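Long-range contacts in uncharacterized protein (Enterococcus faecalis, PDB 4OBI), which is of unknown function but binds a zinc ion in a NusG II-type domain, probably as part of a membrane-bound protein: residues D45-E50 against K59-A64; L66-R71 against I82-H87. All blocks are in the same frame, centred on the assembly; numbering follows the deposited sequence.

Contact 1 (D45-E50 against K59-A64). With ZN (zinc ion), chain C.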
loop_
_atom_site.group_PDB
_atom_site.type_symbol
_atom_site.label_atom_id
_atom_site.label_comp_id
_atom_site.label_asym_id
_atom_site.label_seq_id
_atom_site.Cartn_x
_atom_site.Cartn_y
_atom_site.Cartn_z
ATOM N N ASP A 45 -10.216 10.730 6.050
ATOM C CA ASP A 45 -9.335 9.597 6.302
ATOM C C ASP A 45 -8.393 9.443 5.123
ATOM O O ASP A 45 -8.828 9.512 3.977
ATOM C CB ASP A 45 -10.141 8.321 6.509
ATOM C CG ASP A 45 -10.857 8.300 7.845
ATOM O OD1 ASP A 45 -10.729 9.270 8.632
ATOM O OD2 ASP A 45 -11.546 7.302 8.113
ATOM N N TYR A 46 -7.100 9.282 5.404
ATOM C CA TYR A 46 -6.121 9.147 4.341
ATOM C C TYR A 46 -4.970 8.227 4.701
ATOM O O TYR A 46 -4.669 7.998 5.878
ATOM C CB TYR A 46 -5.586 10.517 3.907
ATOM C CG TYR A 46 -4.474 11.071 4.763
ATOM C CD1 TYR A 46 -4.761 11.785 5.913
ATOM C CD2 TYR A 46 -3.142 10.898 4.412
ATOM C CE1 TYR A 46 -3.749 12.306 6.705
ATOM C CE2 TYR A 46 -2.118 11.407 5.197
ATOM C CZ TYR A 46 -2.427 12.107 6.348
ATOM O OH TYR A 46 -1.422 12.629 7.142
ATOM N N ASN A 47 -4.359 7.684 3.652
ATOM C CA ASN A 47 -3.160 6.881 3.734
ATOM C C ASN A 47 -2.325 7.241 2.534
ATOM O O ASN A 47 -2.827 7.250 1.402
ATOM C CB ASN A 47 -3.471 5.395 3.666
ATOM C CG ASN A 47 -4.439 4.958 4.729
ATOM O OD1 ASN A 47 -5.631 5.211 4.627
ATOM N ND2 ASN A 47 -3.934 4.290 5.752
ATOM N N LEU A 48 -1.064 7.555 2.780
ATOM C CA LEU A 48 -0.149 7.917 1.713
ATOM C C LEU A 48 0.734 6.726 1.375
ATOM O O LEU A 48 1.539 6.288 2.193
ATOM C CB LEU A 48 0.695 9.119 2.124
ATOM C CG LEU A 48 1.610 9.674 1.038
ATOM C CD1 LEU A 48 0.797 10.235 -0.121
ATOM C CD2 LEU A 48 2.517 10.738 1.631
ATOM N N ILE A 49 0.570 6.208 0.160
ATOM C CA ILE A 49 1.347 5.072 -0.316
ATOM C C ILE A 49 2.647 5.596 -0.939
ATOM O O ILE A 49 2.657 6.623 -1.638
ATOM C CB ILE A 49 0.540 4.216 -1.331
ATOM C CG1 ILE A 49 -0.534 3.367 -0.624
ATOM C CG2 ILE A 49 1.442 3.280 -2.112
ATOM C CD1 ILE A 49 -1.582 4.135 0.135
ATOM N N GLU A 50 3.746 4.901 -0.664
ATOM C CA GLU A 50 5.030 5.217 -1.274
ATOM C C GLU A 50 5.572 3.970 -1.948
ATOM O O GLU A 50 5.729 2.938 -1.309
ATOM C CB GLU A 50 6.016 5.701 -0.223
ATOM C CG GLU A 50 7.322 6.232 -0.799
ATOM C CD GLU A 50 8.322 6.604 0.274
ATOM O OE1 GLU A 50 8.012 6.448 1.468
ATOM O OE2 GLU A 50 9.434 7.049 -0.075
ATOM N N LYS A 59 3.478 5.487 3.896
ATOM C CA LYS A 59 4.430 6.449 4.452
ATOM C C LYS A 59 3.833 7.266 5.596
ATOM O O LYS A 59 4.530 7.652 6.536
ATOM C CB LYS A 59 4.899 7.405 3.351
ATOM C CG LYS A 59 5.950 8.400 3.804
ATOM C CD LYS A 59 6.492 9.197 2.636
ATOM C CE LYS A 59 7.447 10.271 3.114
ATOM N NZ LYS A 59 7.978 11.038 1.960
ATOM N N GLU A 60 2.540 7.539 5.494
ATOM C CA GLU A 60 1.878 8.486 6.360
ATOM C C GLU A 60 0.391 8.159 6.357
ATOM O O GLU A 60 -0.137 7.684 5.346
ATOM C CB GLU A 60 2.132 9.910 5.835
ATOM C CG GLU A 60 1.561 11.036 6.679
ATOM C CD GLU A 60 1.771 12.406 6.047
ATOM O OE1 GLU A 60 2.864 12.654 5.493
ATOM O OE2 GLU A 60 0.842 13.243 6.118
ATOM N N ALA A 61 -0.279 8.402 7.483
ATOM C CA ALA A 61 -1.725 8.184 7.601
ATOM C C ALA A 61 -2.287 8.927 8.808
ATOM O O ALA A 61 -1.521 9.406 9.641
ATOM C CB ALA A 61 -2.023 6.698 7.720
ATOM N N ASN A 62 -3.615 9.023 8.905
ATOM C CA ASN A 62 -4.268 9.667 10.064
ATOM C C ASN A 62 -5.267 8.767 10.785
ATOM O O ASN A 62 -6.192 9.250 11.434
ATOM C CB ASN A 62 -4.946 10.976 9.671
ATOM C CG ASN A 62 -6.082 10.779 8.686
ATOM O OD1 ASN A 62 -6.317 9.675 8.184
ATOM N ND2 ASN A 62 -6.788 11.860 8.395
ATOM N N CYS A 63 -5.067 7.457 10.674
ATOM C CA CYS A 63 -5.795 6.511 11.499
ATOM C C CYS A 63 -5.304 6.626 12.942
ATOM O O CYS A 63 -4.281 7.246 13.213
ATOM C CB CYS A 63 -5.589 5.095 10.992
ATOM S SG CYS A 63 -3.852 4.628 10.899
ATOM N N ALA A 64 -6.041 6.019 13.864
ATOM C CA ALA A 64 -5.770 6.195 15.293
ATOM C C ALA A 64 -4.532 5.465 15.819
ATOM O O ALA A 64 -4.000 5.850 16.852
ATOM C CB ALA A 64 -6.990 5.789 16.101
HETATM ZN ZN ZN C . -3.937 2.719 9.681
HETATM O O HOH W 1 -8.738 8.249 10.563
HETATM O O HOH W 2 10.049 9.360 1.482
HETATM O O HOH W 3 -4.022 1.314 11.072
#
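Tyr46 and Asn62 close the open end of a beta hairpin, strands 46-52 and 55-61 of a three-stranded sheet; residues 46-50 and 59-61 run antiparallel (173°). Three bonds bind backbone to backbone: Leu48 N to Glu60 O at 2.7 Å, Lys59 N to Leu48 O, and a weak one from Asn62 N to Tyr46 O. Asn47 and Ala61 form a non-hydrogen-bonded pair. At the strand's end a side chain takes over, Asn62 OD1 receiving Tyr46 N at 2.9 Å, while Asn62 ND2 goes to Gly44 O. The chi1 of 83° puts the Tyr46 ring between its backbone N and carbonyl carbon, tipped over the neighbouring strand, with Ala61 CA and Asn62 N under the rim of one face. Asn62 CG packs on Tyr46 CD1 at 3.2 Å, amide and ring planes 56° apart. Among the charged side chains, extended Lys59 lays its CD 3.4 Å from Glu50 OE1; Lys59 NZ reaches Glu50 OE2 through a water. Glu50 OE1 also forms a salt bridge with Arg57, and OE2 a hydrogen bond with His34. Beyond the hairpin, Cys63 SG binds zinc. At the ring's edge, Tyr46 OH donates to the anti lone pair of Glu60 OE2 at 2.6 Å.

Contact 2 (L66-R71 against I82-H87); sequences LVDVRR and IACLPH. With ZN (zinc ion), chain C.
The zinc ion is gripped by Asp68 OD1 at 2.0 Å and Cys84 SG at 2.3 Å, one ligand from each segment, with Cys63 SG and a water molecule completing four ligands. Metal coordination thus ties the short helix 67-71 to the short strand 82-84, and no hydrogen bond passes directly between the two. Asp68 binds through one oxygen: its OD2 stays 3.5 Å from the zinc and accepts a hydrogen bond from Asn47 ND2. This second-shell amide probably fixes the rotation of the carboxylate and leaves OD1 directed at the metal. With chi1 at 49°, Asp68 CG lies between the backbone N and carbonyl carbon, and the carboxylate carbon packs 3.5 Å from Cys84 CB. On the cysteine, SG is swung anti to the backbone N (chi1 -177°), which carries the sulfur to the zinc.

Away from the metal the contact is small, made of aliphatic groups against one another and against the Ala83 carbonyl. Asp68 CB rests 3.6 Å from Ile82 CG2 and 3.5 Å from Ala83 O. One turn on, Arg71 offers only its aliphatic part, CG facing Ile82 CG1 at 4.2 Å, while its guanidinium bonds to Thr80 O through NH2. Val67 CG1 touches the Ala83 carbonyl more loosely. The axes of helix 67-71 and strand 82-84 run nearly antiparallel (159°), 7.2 Å apart at closest. Strand 82-84 is an outermost strand of the four-stranded sheet, beside strand 89-95, where Ile82 pairs with Ile91; Val58 of strand 55-61 touches both Asp68 and Ile82, so helix 67-71 and both edge strands meet at Val58.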
loop_
_atom_site.group_PDB
_atom_site.type_symbol
_atom_site.label_atom_id
_atom_site.label_comp_id
_atom_site.label_asym_id
_atom_site.label_seq_id
_atom_site.Cartn_x
_atom_site.Cartn_y
_atom_site.Cartn_z
ATOM N N LEU A 66 -1.827 4.098 13.533
ATOM C CA LEU A 66 -0.718 4.117 12.556
ATOM C C LEU A 66 -0.055 2.751 12.354
ATOM O O LEU A 66 1.116 2.663 11.993
ATOM C CB LEU A 66 0.310 5.181 12.926
ATOM C CG LEU A 66 -0.179 6.625 13.060
ATOM C CD1 LEU A 66 0.968 7.559 13.417
ATOM C CD2 LEU A 66 -0.870 7.080 11.777
ATOM N N VAL A 67 -0.817 1.677 12.542
ATOM C CA VAL A 67 -0.243 0.321 12.467
ATOM C C VAL A 67 0.355 0.048 11.075
ATOM O O VAL A 67 1.461 -0.506 10.951
ATOM C CB VAL A 67 -1.296 -0.738 12.875
ATOM C CG1 VAL A 67 -0.954 -2.123 12.339
ATOM C CG2 VAL A 67 -1.402 -0.789 14.390
ATOM N N ASP A 68 -0.357 0.473 10.038
ATOM C CA ASP A 68 0.108 0.311 8.652
ATOM C C ASP A 68 1.382 1.104 8.382
ATOM O O ASP A 68 2.298 0.604 7.736
ATOM C CB ASP A 68 -0.991 0.646 7.630
ATOM C CG ASP A 68 -1.673 1.968 7.899
ATOM O OD1 ASP A 68 -2.088 2.203 9.054
ATOM O OD2 ASP A 68 -1.807 2.768 6.954
ATOM N N VAL A 69 1.459 2.327 8.898
ATOM C CA VAL A 69 2.695 3.115 8.824
ATOM C C VAL A 69 3.851 2.404 9.545
ATOM O O VAL A 69 4.980 2.328 9.030
ATOM C CB VAL A 69 2.481 4.537 9.402
ATOM C CG1 VAL A 69 3.784 5.316 9.468
ATOM C CG2 VAL A 69 1.479 5.306 8.565
ATOM N N ARG A 70 3.574 1.880 10.736
ATOM C CA ARG A 70 4.621 1.277 11.559
ATOM C C ARG A 70 5.133 -0.049 10.975
ATOM O O ARG A 70 6.274 -0.426 11.220
ATOM C CB ARG A 70 4.120 1.091 12.990
ATOM C CG ARG A 70 3.894 2.418 13.712
ATOM C CD ARG A 70 2.798 2.300 14.750
ATOM N NE ARG A 70 3.148 1.312 15.764
ATOM C CZ ARG A 70 2.290 0.778 16.625
ATOM N NH1 ARG A 70 1.005 1.124 16.612
ATOM N NH2 ARG A 70 2.720 -0.118 17.500
ATOM N N ARG A 71 4.287 -0.725 10.199
ATOM C CA ARG A 71 4.646 -1.960 9.484
ATOM C C ARG A 71 5.791 -1.759 8.481
ATOM O O ARG A 71 6.624 -2.645 8.310
ATOM C CB ARG A 71 3.391 -2.518 8.788
ATOM C CG ARG A 71 3.615 -3.705 7.851
ATOM C CD ARG A 71 3.624 -5.019 8.607
ATOM N NE ARG A 71 3.616 -6.151 7.681
ATOM C CZ ARG A 71 4.693 -6.649 7.080
ATOM N NH1 ARG A 71 5.904 -6.120 7.285
ATOM N NH2 ARG A 71 4.561 -7.694 6.266
ATOM N N ILE A 82 -0.011 -5.279 4.190
ATOM C CA ILE A 82 -0.156 -4.033 4.938
ATOM C C ILE A 82 -1.644 -3.804 5.109
ATOM O O ILE A 82 -2.401 -3.857 4.144
ATOM C CB ILE A 82 0.450 -2.824 4.213
ATOM C CG1 ILE A 82 1.965 -2.996 4.077
ATOM C CG2 ILE A 82 0.137 -1.545 4.964
ATOM C CD1 ILE A 82 2.606 -2.124 3.008
ATOM N N ALA A 83 -2.056 -3.580 6.344
ATOM C CA ALA A 83 -3.458 -3.380 6.635
ATOM C C ALA A 83 -3.676 -2.135 7.489
ATOM O O ALA A 83 -3.049 -1.971 8.547
ATOM C CB ALA A 83 -4.024 -4.609 7.324
ATOM N N CYS A 84 -4.571 -1.269 7.016
ATOM C CA CYS A 84 -5.129 -0.205 7.833
ATOM C C CYS A 84 -6.573 -0.554 8.099
ATOM O O CYS A 84 -7.475 -0.203 7.331
ATOM C CB CYS A 84 -5.016 1.144 7.136
ATOM S SG CYS A 84 -5.616 2.506 8.155
ATOM N N LEU A 85 -6.801 -1.273 9.184
ATOM C CA LEU A 85 -8.144 -1.728 9.485
ATOM C C LEU A 85 -9.161 -0.584 9.714
ATOM O O LEU A 85 -10.286 -0.679 9.232
ATOM C CB LEU A 85 -8.138 -2.726 10.646
ATOM C CG LEU A 85 -7.311 -3.997 10.418
ATOM C CD1 LEU A 85 -7.354 -4.870 11.665
ATOM C CD2 LEU A 85 -7.785 -4.755 9.187
ATOM N N PRO A 86 -8.762 0.510 10.402
ATOM C CA PRO A 86 -9.693 1.635 10.574
ATOM C C PRO A 86 -10.180 2.255 9.255
ATOM O O PRO A 86 -11.311 2.733 9.198
ATOM C CB PRO A 86 -8.872 2.653 11.384
ATOM C CG PRO A 86 -7.849 1.833 12.084
ATOM C CD PRO A 86 -7.492 0.756 11.108
ATOM N N HIS A 87 -9.345 2.232 8.215
ATOM C CA HIS A 87 -9.732 2.773 6.907
ATOM C C HIS A 87 -10.170 1.687 5.916
ATOM O O HIS A 87 -10.484 1.983 4.760
ATOM C CB HIS A 87 -8.587 3.588 6.314
ATOM C CG HIS A 87 -8.240 4.809 7.110
ATOM N ND1 HIS A 87 -7.157 5.603 6.808
ATOM C CD2 HIS A 87 -8.819 5.361 8.202
ATOM C CE1 HIS A 87 -7.085 6.596 7.677
ATOM N NE2 HIS A 87 -8.086 6.475 8.532
HETATM ZN ZN ZN C . -3.937 2.719 9.681
HETATM O O HOH W 3 -4.022 1.314 11.072
#

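Contacts 1 and 2 meet at one zinc site, their centres about 8 Å apart, and follow each other along the chain: strand 55-61 leads through Cys63 into helix 67-71. Contact 1 is sheet pairing, with Lys59 and Glu60 exposed, Tyr46 partly so, and Asn47 and Glu50 buried; contact 2 relies on metal ligands and a little aliphatic packing, its zinc-binding side chains buried. Asn47 bridges them, reaching both segments of contact 2, with its OD1 meeting His87 ND1 at 2.7 Å. Thus the hairpin of the three-stranded sheet is linked to the edge of the four-stranded one by both zinc and amide.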